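Local coordinates for protein dipeptidase AC. Metallo peptidase. MEROPS family M19 (Rhodobacter sphaeroides, PDB 3LY0) that probably hydrolyses dipeptides as a zinc-dependent metallodipeptidase of the M19 membrane dipeptidase family, and here holds a phosphinate mimic of L-Ala-D-Ala, at residues G163-R168 and S211-K216; K205-L210 and V230-N235; G217-A222 and L251-E256; R258-L263 and Y348-R353. All blocks are in the same frame, centred on the assembly; numbering follows the deposited sequence.

In the fold
Along the chain, strands and helices alternate as expected for the TIM-barrel clan. The loop after strand 159-163 meets the segment following strand 207-208 in contact 1. Contact 2 starts inside that span and closes on strand 230-231 beyond it, so contacts 1 and 2 cross; each brings one histidine, H212 and H233, to the same zinc ion, and S211 OG links them. Contact 3 pairs helix 215-224 with helix 248-256 outside the barrel; it opens just after contact 1 closes and crosses contact 2. Contact 4 follows all three in series, closing the longest loop by laying the C-terminal helix 336-354 against strand 260-263, the sheet neighbour of strand 230-231.

Contact 1 of 4, residues G163-R168 and S211-K216; sequences GPVWSR and SHLNEK. With ZN (zinc ion), chain E; LY0 ((2R)-3-[(R)-[(1R)-1-aminoethyl](hydroxy)phosphoryl]-2-methylpropanoic acid), chain C.
The imidazole of H212 is fixed from both ends: ND1 donates to S167 OG at 2.8 Å, and NE2 binds the zinc ion at 2.2 Å. The ND1 bond is nearly straight, 166°, and the hydroxyl oxygen lies within the plane of the ring; this bond, with the zinc at NE2, holds the imidazole in its orientation. S167 OG is itself hydrogen-bonded to the carbonyl of V176, which makes S167 a second-shell residue positioning a metal ligand. With CG turned opposite the carbonyl carbon, H212 brings its imidazole against the W166 indole. The indole arrives obliquely, the two ring planes 43° apart, and puts CD1 over one face of the imidazole, off its centre. CG of W166 lies trans to the backbone nitrogen (chi1 -177°), an arrangement that carries NE1 past the histidine to the inhibitor, where it donates to the phosphinate oxygen O32 at 2.7 Å.

Both segments follow strands of the parallel sheet, 159-163 and 207-208, and thus line the C-terminal mouth of the barrel, where TIM-barrel enzymes carry their active sites. E139 and H233 complete the protein ligands of this zinc, while O31, O32 and O62 of the inhibitor also bind it.

Farther from the metal the contact becomes apolar. V165 and L213 cross at about a right angle, CG2 of the valine meeting CD1 of the leucine at 3.7 Å. A water bridges the two backbones, donating to V165 O at 2.8 Å and to S211 O at 2.9 Å.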
# COMPACT_ATOMS: atom_id res chain seq x y z
N GLY A 163 -8.36 0.64 3.03
CA GLY A 163 -7.89 0.28 4.36
C GLY A 163 -8.71 1.05 5.39
O GLY A 163 -8.73 2.27 5.39
N PRO A 164 -9.41 0.33 6.28
CA PRO A 164 -10.25 1.05 7.25
C PRO A 164 -9.49 2.08 8.08
O PRO A 164 -10.07 3.10 8.47
CB PRO A 164 -10.79 -0.07 8.13
CG PRO A 164 -10.82 -1.27 7.23
CD PRO A 164 -9.60 -1.12 6.33
N VAL A 165 -8.23 1.80 8.40
CA VAL A 165 -7.44 2.73 9.17
C VAL A 165 -6.05 2.96 8.59
O VAL A 165 -5.49 2.10 7.91
CB VAL A 165 -7.26 2.26 10.64
CG1 VAL A 165 -8.62 2.00 11.29
CG2 VAL A 165 -6.35 1.02 10.72
N TRP A 166 -5.51 4.15 8.87
CA TRP A 166 -4.09 4.42 8.77
C TRP A 166 -3.57 4.22 10.20
O TRP A 166 -4.26 3.59 11.02
CB TRP A 166 -3.87 5.84 8.23
CG TRP A 166 -2.43 6.16 8.03
CD1 TRP A 166 -1.57 5.55 7.15
CD2 TRP A 166 -1.67 7.14 8.73
NE1 TRP A 166 -0.32 6.10 7.27
CE2 TRP A 166 -0.35 7.07 8.24
CE3 TRP A 166 -1.97 8.06 9.74
CZ2 TRP A 166 0.67 7.90 8.72
CZ3 TRP A 166 -0.94 8.88 10.22
CH2 TRP A 166 0.36 8.79 9.70
N SER A 167 -2.39 4.73 10.52
CA SER A 167 -1.86 4.60 11.88
C SER A 167 -2.42 5.73 12.76
O SER A 167 -1.70 6.63 13.20
CB SER A 167 -0.34 4.58 11.85
OG SER A 167 0.14 3.30 11.43
N ARG A 168 -3.74 5.68 12.99
CA ARG A 168 -4.49 6.77 13.59
C ARG A 168 -5.92 6.27 13.80
O ARG A 168 -6.43 5.53 12.97
CB ARG A 168 -4.48 7.96 12.62
CG ARG A 168 -5.28 9.18 13.05
CD ARG A 168 -5.10 10.30 12.03
NE ARG A 168 -5.54 9.88 10.70
CZ ARG A 168 -5.01 10.27 9.55
NH1 ARG A 168 -3.99 11.12 9.54
NH2 ARG A 168 -5.50 9.80 8.41
N SER A 211 -3.12 -3.45 5.97
CA SER A 211 -1.93 -2.67 6.36
C SER A 211 -2.35 -1.49 7.23
O SER A 211 -3.28 -0.75 6.90
CB SER A 211 -1.14 -2.19 5.13
OG SER A 211 -0.55 -3.28 4.43
N HIS A 212 -1.66 -1.36 8.36
CA HIS A 212 -1.90 -0.37 9.43
C HIS A 212 -2.88 -0.81 10.50
O HIS A 212 -2.84 -0.28 11.60
CB HIS A 212 -2.35 1.00 8.90
CG HIS A 212 -1.29 1.71 8.14
ND1 HIS A 212 -0.33 2.49 8.75
CD2 HIS A 212 -1.04 1.77 6.81
CE1 HIS A 212 0.48 2.98 7.82
NE2 HIS A 212 0.05 2.58 6.64
N LEU A 213 -3.76 -1.74 10.17
CA LEU A 213 -4.74 -2.21 11.15
C LEU A 213 -4.00 -2.98 12.24
O LEU A 213 -3.08 -3.73 11.96
CB LEU A 213 -5.77 -3.10 10.47
CG LEU A 213 -7.03 -3.46 11.27
CD1 LEU A 213 -7.78 -2.22 11.77
CD2 LEU A 213 -7.93 -4.32 10.41
N ASN A 214 -4.40 -2.76 13.50
CA ASN A 214 -3.77 -3.49 14.59
C ASN A 214 -4.24 -4.94 14.62
O ASN A 214 -5.07 -5.37 13.82
CB ASN A 214 -3.96 -2.76 15.93
CG ASN A 214 -5.41 -2.76 16.43
OD1 ASN A 214 -6.25 -3.56 16.00
ND2 ASN A 214 -5.69 -1.86 17.37
N GLU A 215 -3.66 -5.72 15.53
CA GLU A 215 -3.88 -7.16 15.49
C GLU A 215 -5.32 -7.55 15.83
O GLU A 215 -5.89 -8.47 15.23
CB GLU A 215 -2.89 -7.88 16.42
CG GLU A 215 -2.88 -9.39 16.22
CD GLU A 215 -1.71 -10.09 16.88
OE1 GLU A 215 -0.79 -9.41 17.37
OE2 GLU A 215 -1.71 -11.33 16.89
N LYS A 216 -5.92 -6.85 16.78
CA LYS A 216 -7.31 -7.16 17.12
C LYS A 216 -8.23 -6.82 15.96
O LYS A 216 -9.15 -7.58 15.66
CB LYS A 216 -7.75 -6.44 18.40
CG LYS A 216 -7.09 -7.00 19.66
CD LYS A 216 -7.68 -6.39 20.93
CE LYS A 216 -6.92 -6.83 22.18
NZ LYS A 216 -5.69 -6.01 22.41
ZN ZN E . 0.88 3.13 4.68
P LY0 C . 2.43 5.42 4.44
C1 LY0 C . 2.33 8.12 5.15
N1 LY0 C . 0.83 7.28 3.36
C2 LY0 C . 2.13 7.16 3.99
C4 LY0 C . 4.20 5.16 4.85
C5 LY0 C . 4.46 4.41 6.13
C6 LY0 C . 3.63 3.17 6.26
C7 LY0 C . 5.92 4.23 6.46
O31 LY0 C . 2.01 4.61 3.23
O32 LY0 C . 1.50 5.03 5.64
O61 LY0 C . 3.55 2.56 7.47
O62 LY0 C . 2.99 2.71 5.30
O HOH W 1 -4.57 1.28 5.37

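Contact 2 of 4, residues K205-L210 and V230-N235; sequences KIMLDL and VATHSN. With ZN (zinc ion), chain E; LY0 ((2R)-3-[(R)-[(1R)-1-aminoethyl](hydroxy)phosphoryl]-2-methylpropanoic acid), chain C.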
# COMPACT_ATOMS: atom_id res chain seq x y z
N LYS A 205 -17.86 -5.46 -3.20
CA LYS A 205 -16.63 -6.01 -3.79
C LYS A 205 -15.52 -4.96 -3.83
O LYS A 205 -14.80 -4.81 -4.83
CB LYS A 205 -16.90 -6.56 -5.19
CG LYS A 205 -18.04 -7.58 -5.24
CD LYS A 205 -17.69 -8.80 -4.41
CE LYS A 205 -18.85 -9.79 -4.35
NZ LYS A 205 -19.95 -9.33 -3.45
N ILE A 206 -15.40 -4.22 -2.74
CA ILE A 206 -14.27 -3.32 -2.47
C ILE A 206 -13.24 -4.09 -1.65
O ILE A 206 -13.57 -4.63 -0.60
CB ILE A 206 -14.73 -2.08 -1.68
CG1 ILE A 206 -15.70 -1.24 -2.53
CG2 ILE A 206 -13.53 -1.23 -1.25
CD1 ILE A 206 -16.32 -0.08 -1.80
N MET A 207 -12.01 -4.16 -2.14
CA MET A 207 -10.94 -4.87 -1.43
C MET A 207 -10.64 -4.18 -0.11
O MET A 207 -10.50 -2.97 -0.05
CB MET A 207 -9.67 -4.90 -2.29
CG MET A 207 -8.54 -5.84 -1.79
SD MET A 207 -6.89 -5.48 -2.53
CE MET A 207 -6.31 -4.25 -1.36
N LEU A 208 -10.54 -4.97 0.96
CA LEU A 208 -10.12 -4.44 2.25
C LEU A 208 -8.62 -4.62 2.41
O LEU A 208 -8.07 -5.68 2.11
CB LEU A 208 -10.84 -5.19 3.37
CG LEU A 208 -12.32 -4.88 3.45
CD1 LEU A 208 -13.07 -6.04 4.10
CD2 LEU A 208 -12.53 -3.59 4.21
N ASP A 209 -7.96 -3.57 2.90
CA ASP A 209 -6.51 -3.58 3.10
C ASP A 209 -6.23 -3.53 4.60
O ASP A 209 -6.65 -2.60 5.30
CB ASP A 209 -5.90 -2.35 2.41
CG ASP A 209 -4.39 -2.30 2.52
OD1 ASP A 209 -3.75 -3.26 3.01
OD2 ASP A 209 -3.83 -1.26 2.10
N LEU A 210 -5.50 -4.54 5.08
CA LEU A 210 -5.19 -4.67 6.50
C LEU A 210 -3.92 -3.93 6.92
O LEU A 210 -3.64 -3.83 8.12
CB LEU A 210 -5.05 -6.15 6.85
CG LEU A 210 -6.26 -7.02 6.52
CD1 LEU A 210 -5.86 -8.49 6.48
CD2 LEU A 210 -7.35 -6.80 7.54
N VAL A 230 -5.87 -9.21 2.68
CA VAL A 230 -4.83 -8.52 1.94
C VAL A 230 -4.17 -7.48 2.82
O VAL A 230 -4.85 -6.72 3.49
CB VAL A 230 -5.43 -7.77 0.74
CG1 VAL A 230 -4.33 -7.03 -0.01
CG2 VAL A 230 -6.18 -8.72 -0.19
N ALA A 231 -2.84 -7.46 2.80
CA ALA A 231 -2.08 -6.35 3.37
C ALA A 231 -1.24 -5.81 2.21
O ALA A 231 -0.34 -6.50 1.73
CB ALA A 231 -1.19 -6.84 4.50
N THR A 232 -1.56 -4.62 1.73
CA THR A 232 -0.92 -4.14 0.50
C THR A 232 0.55 -3.77 0.65
O THR A 232 1.30 -3.81 -0.32
CB THR A 232 -1.63 -2.91 -0.10
OG1 THR A 232 -1.59 -1.83 0.84
CG2 THR A 232 -3.09 -3.22 -0.50
N HIS A 233 0.97 -3.38 1.86
CA HIS A 233 2.34 -2.93 2.07
C HIS A 233 2.81 -3.23 3.49
O HIS A 233 2.94 -2.33 4.34
CB HIS A 233 2.55 -1.46 1.62
CG HIS A 233 1.69 -0.43 2.31
ND1 HIS A 233 0.31 -0.47 2.29
CD2 HIS A 233 2.03 0.70 2.98
CE1 HIS A 233 -0.16 0.57 2.96
NE2 HIS A 233 0.86 1.31 3.37
N SER A 234 3.08 -4.51 3.74
CA SER A 234 3.48 -4.99 5.07
C SER A 234 4.46 -6.14 4.92
O SER A 234 4.33 -6.94 3.99
CB SER A 234 2.26 -5.50 5.85
OG SER A 234 1.32 -4.47 6.08
N ASN A 235 5.41 -6.23 5.85
CA ASN A 235 6.45 -7.25 5.78
C ASN A 235 6.37 -8.26 6.91
O ASN A 235 5.34 -8.35 7.59
CB ASN A 235 7.83 -6.59 5.68
CG ASN A 235 7.95 -5.71 4.44
OD1 ASN A 235 7.23 -5.91 3.45
ND2 ASN A 235 8.84 -4.72 4.48
ZN ZN E . 0.88 3.13 4.68
P LY0 C . 2.43 5.42 4.44
C1 LY0 C . 2.33 8.12 5.15
N1 LY0 C . 0.83 7.28 3.36
C2 LY0 C . 2.13 7.16 3.99
C4 LY0 C . 4.20 5.16 4.85
C5 LY0 C . 4.46 4.41 6.13
C6 LY0 C . 3.63 3.17 6.26
C7 LY0 C . 5.92 4.23 6.46
O31 LY0 C . 2.01 4.61 3.23
O32 LY0 C . 1.50 5.03 5.64
O61 LY0 C . 3.55 2.56 7.47
O62 LY0 C . 2.99 2.71 5.30
O HOH W 2 -8.33 -7.91 3.78
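D209 and T232 meet at about a right angle, and the carboxylate takes two bonds from the one threonine. The backbone N of T232 donates to D209 OD1 at 2.9 Å, nearly straight at 168°, while the hydroxyl OG1 gives its proton to D209 OD2 at 2.6 Å. Both donors stand well out of the carboxylate plane. With chi1 at 61°, T232 OG1 is aimed between D209 and H233: besides giving to the aspartate, it accepts from H233 ND1 at 2.7 Å, close to the plane of the imidazole. The hydrogen-bond chain from H233 through T232 to D209 helps to fix the turn of the ring whose NE2 binds the zinc ion at 2.2 Å, and the buried carboxylate would probably polarise the hydroxyl between them. D209 OD1 has a further donor in the backbone N of S211.

The segments contain consecutive strands of the TIM-barrel fold, 207-208 and 230-231, joined through helix 215-224 as a beta-alpha-beta crossover; H233 lies just past the end of the second strand, in the metal site. Between the backbones, L210 N donates to V230 O at 2.8 Å, and a water bridges L208 O to V230 N.

On the side facing helix 336-354, M207 runs across V230 at roughly a right angle. Its chain bends at chi3, bringing the terminal CE to within 3.7 Å of V230 CG1 and into a tight 3.5 Å contact with T232 CG2, so one methyl spans both residues; L350 of the helix packs against M207 and V230.

Contact 3 of 4, residues G217-A222 and L251-E256; sequences GFDDVA and LAMIRE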
# COMPACT_ATOMS: atom_id res chain seq x y z
N GLY A 217 -7.97 -5.71 15.29
CA GLY A 217 -8.78 -5.34 14.13
C GLY A 217 -8.58 -6.35 13.02
O GLY A 217 -9.53 -6.74 12.33
N PHE A 218 -7.33 -6.78 12.84
CA PHE A 218 -7.00 -7.81 11.87
C PHE A 218 -7.80 -9.09 12.15
O PHE A 218 -8.39 -9.68 11.24
CB PHE A 218 -5.49 -8.08 11.93
CG PHE A 218 -5.02 -9.21 11.05
CD1 PHE A 218 -4.39 -8.96 9.84
CD2 PHE A 218 -5.20 -10.54 11.45
CE1 PHE A 218 -3.95 -10.01 9.03
CE2 PHE A 218 -4.76 -11.59 10.65
CZ PHE A 218 -4.14 -11.33 9.44
N ASP A 219 -7.82 -9.51 13.41
CA ASP A 219 -8.57 -10.71 13.77
C ASP A 219 -10.06 -10.56 13.45
O ASP A 219 -10.70 -11.52 13.02
CB ASP A 219 -8.39 -11.03 15.26
CG ASP A 219 -7.00 -11.57 15.58
OD1 ASP A 219 -6.28 -12.00 14.65
OD2 ASP A 219 -6.64 -11.57 16.77
N ASP A 220 -10.60 -9.37 13.67
CA ASP A 220 -12.00 -9.08 13.35
C ASP A 220 -12.27 -9.22 11.86
O ASP A 220 -13.24 -9.85 11.44
CB ASP A 220 -12.38 -7.68 13.84
CG ASP A 220 -12.52 -7.60 15.35
OD1 ASP A 220 -12.71 -8.65 16.01
OD2 ASP A 220 -12.44 -6.47 15.89
N VAL A 221 -11.40 -8.66 11.03
CA VAL A 221 -11.58 -8.78 9.59
C VAL A 221 -11.45 -10.24 9.16
O VAL A 221 -12.23 -10.73 8.34
CB VAL A 221 -10.60 -7.90 8.81
CG1 VAL A 221 -10.83 -8.07 7.31
CG2 VAL A 221 -10.76 -6.45 9.22
N ALA A 222 -10.47 -10.95 9.73
CA ALA A 222 -10.29 -12.36 9.39
C ALA A 222 -11.54 -13.18 9.70
O ALA A 222 -11.87 -14.13 9.00
CB ALA A 222 -9.10 -12.92 10.13
N LEU A 251 0.18 -14.26 9.01
CA LEU A 251 0.48 -14.79 7.69
C LEU A 251 -0.30 -16.08 7.42
O LEU A 251 -0.79 -16.30 6.31
CB LEU A 251 1.99 -15.03 7.52
CG LEU A 251 2.89 -13.79 7.54
CD1 LEU A 251 4.35 -14.22 7.47
CD2 LEU A 251 2.56 -12.84 6.40
N ALA A 252 -0.41 -16.95 8.43
CA ALA A 252 -1.11 -18.21 8.24
C ALA A 252 -2.59 -17.97 7.94
O ALA A 252 -3.18 -18.67 7.13
CB ALA A 252 -0.95 -19.10 9.47
N MET A 253 -3.17 -16.98 8.60
CA MET A 253 -4.57 -16.63 8.36
C MET A 253 -4.74 -16.06 6.94
O MET A 253 -5.70 -16.39 6.25
CB MET A 253 -5.05 -15.67 9.44
CG MET A 253 -4.88 -16.25 10.85
SD MET A 253 -4.86 -15.07 12.21
CE MET A 253 -6.48 -14.37 12.02
N ILE A 254 -3.80 -15.22 6.51
CA ILE A 254 -3.84 -14.68 5.16
C ILE A 254 -3.76 -15.82 4.14
O ILE A 254 -4.52 -15.86 3.17
CB ILE A 254 -2.72 -13.64 4.94
CG1 ILE A 254 -2.99 -12.38 5.79
CG2 ILE A 254 -2.57 -13.29 3.46
CD1 ILE A 254 -1.81 -11.42 5.88
N ARG A 255 -2.83 -16.75 4.37
CA ARG A 255 -2.69 -17.90 3.49
C ARG A 255 -3.99 -18.70 3.38
O ARG A 255 -4.41 -19.05 2.28
CB ARG A 255 -1.56 -18.83 3.96
CG ARG A 255 -1.27 -19.93 2.92
CD ARG A 255 -0.16 -20.91 3.32
NE ARG A 255 0.17 -21.79 2.20
CZ ARG A 255 1.39 -22.19 1.86
NH1 ARG A 255 2.44 -21.80 2.57
NH2 ARG A 255 1.57 -22.99 0.82
N GLU A 256 -4.61 -18.99 4.52
CA GLU A 256 -5.83 -19.79 4.53
C GLU A 256 -6.90 -19.14 3.68
O GLU A 256 -7.67 -19.81 2.99
CB GLU A 256 -6.33 -19.98 5.97
CG GLU A 256 -7.61 -20.80 6.10
CD GLU A 256 -8.06 -20.96 7.54
OE1 GLU A 256 -7.23 -20.76 8.46
OE2 GLU A 256 -9.25 -21.28 7.76
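Helices 217-222 and 251-256 run nearly parallel, their N-to-C directions 20° apart and their axes 11.2 Å apart at closest approach, a spacing bridged by side chains. M253 reaches across with its sulfur and terminal methyl; it is modelled in two conformers, and its contacts hold for one of them and are uncertain in the other. In that conformer the chain bends at its last torsion (chi3 62°), which directs CE into the angle between F218 and A222, 3.5 Å from F218 CE2 and equally far from A222 CB. SD lies in the plane of the phenyl ring, 5.2 Å from its centroid, so this Met-aromatic contact is made at the ring edge. F218 extends across the gap because its CG is trans to the backbone nitrogen (chi1 175°). Farther round the same edge I254 comes in at about a right angle, its CG1 4.0 Å from F218 CZ. D219 flanks the methionine with OD1 near CE, but that carboxylate has its salt bridge with R249. F218 also rests on L210, and I254 on L296 of helix 283-296. Such near-parallel neighbours, each leading into its own strand, 230-231 and 260-263, are characteristic of the outer helical layer of a TIM barrel.

Contact 4 of 4, residues R258-L263 and Y348-R353; sequences RGMVGL and YGLLER
The R258 guanidinium carries CD of R353 against one face, 3.4 Å above the plane and toward its rim, while the R353 guanidinium has L350 CA over one face and R258 O at its edge. The two planes are 34° apart. Here the C-terminal helix 336-354 of the TIM-barrel fold closes over the start of strand 260-263, where R258 ends the preceding helix in a Schellman motif with positive phi. This turn presents R258 O to R353, which grips it side-on with two nitrogens: NE at 3.0 Å, in the carbonyl plane, and NH2 at 2.9 Å, above it. Both bonds are bent, at 136° and 138°, as expected when two donors of one guanidinium share a single oxygen. The R353 chain turns at chi3 to fold the group back over its own helix. The like-charged ends of the arginines come near each other, and against the R258 guanidinium it is the methylene CD, not a nitrogen, that packs. Deeper in, the L350 and M260 side chains cross at a slant, and L350 also touches P228. The M260 side chain then bends at chi2 toward N346 and W347 of the same helix, leaving its CB to meet L350 CG at 3.7 Å.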
# COMPACT_ATOMS: atom_id res chain seq x y z
N ARG A 258 -6.48 -17.44 1.03
CA ARG A 258 -5.99 -17.26 -0.34
C ARG A 258 -5.75 -15.78 -0.62
O ARG A 258 -6.14 -15.26 -1.68
CB ARG A 258 -6.97 -17.84 -1.36
CG ARG A 258 -7.33 -19.30 -1.14
CD ARG A 258 -8.32 -19.77 -2.19
NE ARG A 258 -7.76 -19.72 -3.54
CZ ARG A 258 -8.48 -19.56 -4.65
NH1 ARG A 258 -9.80 -19.42 -4.58
NH2 ARG A 258 -7.88 -19.53 -5.83
N GLY A 259 -5.10 -15.12 0.33
CA GLY A 259 -4.91 -13.68 0.29
C GLY A 259 -3.65 -13.19 -0.40
O GLY A 259 -3.17 -13.79 -1.36
N MET A 260 -3.13 -12.07 0.07
CA MET A 260 -2.02 -11.43 -0.63
C MET A 260 -1.31 -10.47 0.29
O MET A 260 -1.95 -9.73 1.07
CB MET A 260 -2.57 -10.67 -1.84
CG MET A 260 -1.52 -10.03 -2.75
SD MET A 260 -0.50 -11.22 -3.72
CE MET A 260 0.47 -10.04 -4.67
N VAL A 261 0.02 -10.48 0.22
CA VAL A 261 0.83 -9.50 0.94
C VAL A 261 1.78 -8.83 -0.04
O VAL A 261 2.49 -9.50 -0.79
CB VAL A 261 1.64 -10.13 2.10
CG1 VAL A 261 2.57 -9.09 2.72
CG2 VAL A 261 0.69 -10.69 3.15
N GLY A 262 1.76 -7.50 -0.04
CA GLY A 262 2.71 -6.74 -0.84
C GLY A 262 3.92 -6.32 -0.01
O GLY A 262 3.77 -5.75 1.07
N LEU A 263 5.12 -6.61 -0.52
CA LEU A 263 6.36 -6.23 0.14
C LEU A 263 6.55 -4.72 0.17
O LEU A 263 6.62 -4.08 -0.87
CB LEU A 263 7.55 -6.88 -0.56
CG LEU A 263 8.90 -6.65 0.13
CD1 LEU A 263 9.11 -7.64 1.26
CD2 LEU A 263 10.04 -6.73 -0.89
N TYR A 348 -2.86 -9.65 -9.97
CA TYR A 348 -3.98 -9.78 -10.90
C TYR A 348 -4.92 -10.90 -10.48
O TYR A 348 -6.14 -10.74 -10.56
CB TYR A 348 -3.50 -9.98 -12.35
CG TYR A 348 -2.65 -8.86 -12.92
CD1 TYR A 348 -2.61 -7.60 -12.33
CD2 TYR A 348 -1.89 -9.06 -14.06
CE1 TYR A 348 -1.84 -6.58 -12.86
CE2 TYR A 348 -1.11 -8.05 -14.60
CZ TYR A 348 -1.08 -6.81 -14.00
OH TYR A 348 -0.31 -5.80 -14.52
N GLY A 349 -4.37 -12.02 -10.04
CA GLY A 349 -5.18 -13.11 -9.52
C GLY A 349 -5.97 -12.68 -8.29
O GLY A 349 -7.15 -12.99 -8.17
N LEU A 350 -5.31 -11.98 -7.37
CA LEU A 350 -5.97 -11.49 -6.17
C LEU A 350 -7.17 -10.59 -6.54
O LEU A 350 -8.25 -10.69 -5.94
CB LEU A 350 -4.97 -10.74 -5.28
CG LEU A 350 -5.50 -10.09 -3.99
CD1 LEU A 350 -6.22 -8.77 -4.26
CD2 LEU A 350 -6.39 -11.05 -3.21
N LEU A 351 -6.97 -9.70 -7.51
CA LEU A 351 -8.05 -8.81 -7.92
C LEU A 351 -9.23 -9.62 -8.43
O LEU A 351 -10.37 -9.30 -8.13
CB LEU A 351 -7.58 -7.81 -8.98
CG LEU A 351 -6.50 -6.83 -8.52
CD1 LEU A 351 -6.06 -5.96 -9.70
CD2 LEU A 351 -6.97 -5.98 -7.34
N GLU A 352 -8.96 -10.68 -9.19
CA GLU A 352 -10.03 -11.50 -9.73
C GLU A 352 -10.76 -12.24 -8.61
O GLU A 352 -12.00 -12.34 -8.63
CB GLU A 352 -9.49 -12.46 -10.80
CG GLU A 352 -9.02 -11.72 -12.06
CD GLU A 352 -8.33 -12.62 -13.07
OE1 GLU A 352 -8.38 -12.30 -14.27
OE2 GLU A 352 -7.73 -13.64 -12.66
N ARG A 353 -10.01 -12.72 -7.62
CA ARG A 353 -10.62 -13.39 -6.49
C ARG A 353 -11.47 -12.47 -5.62
O ARG A 353 -12.37 -12.92 -4.92
CB ARG A 353 -9.56 -14.07 -5.61
CG ARG A 353 -8.79 -15.17 -6.31
CD ARG A 353 -8.07 -16.08 -5.31
NE ARG A 353 -7.04 -15.40 -4.52
CZ ARG A 353 -5.85 -15.04 -5.00
NH1 ARG A 353 -5.54 -15.26 -6.27
NH2 ARG A 353 -4.97 -14.46 -4.20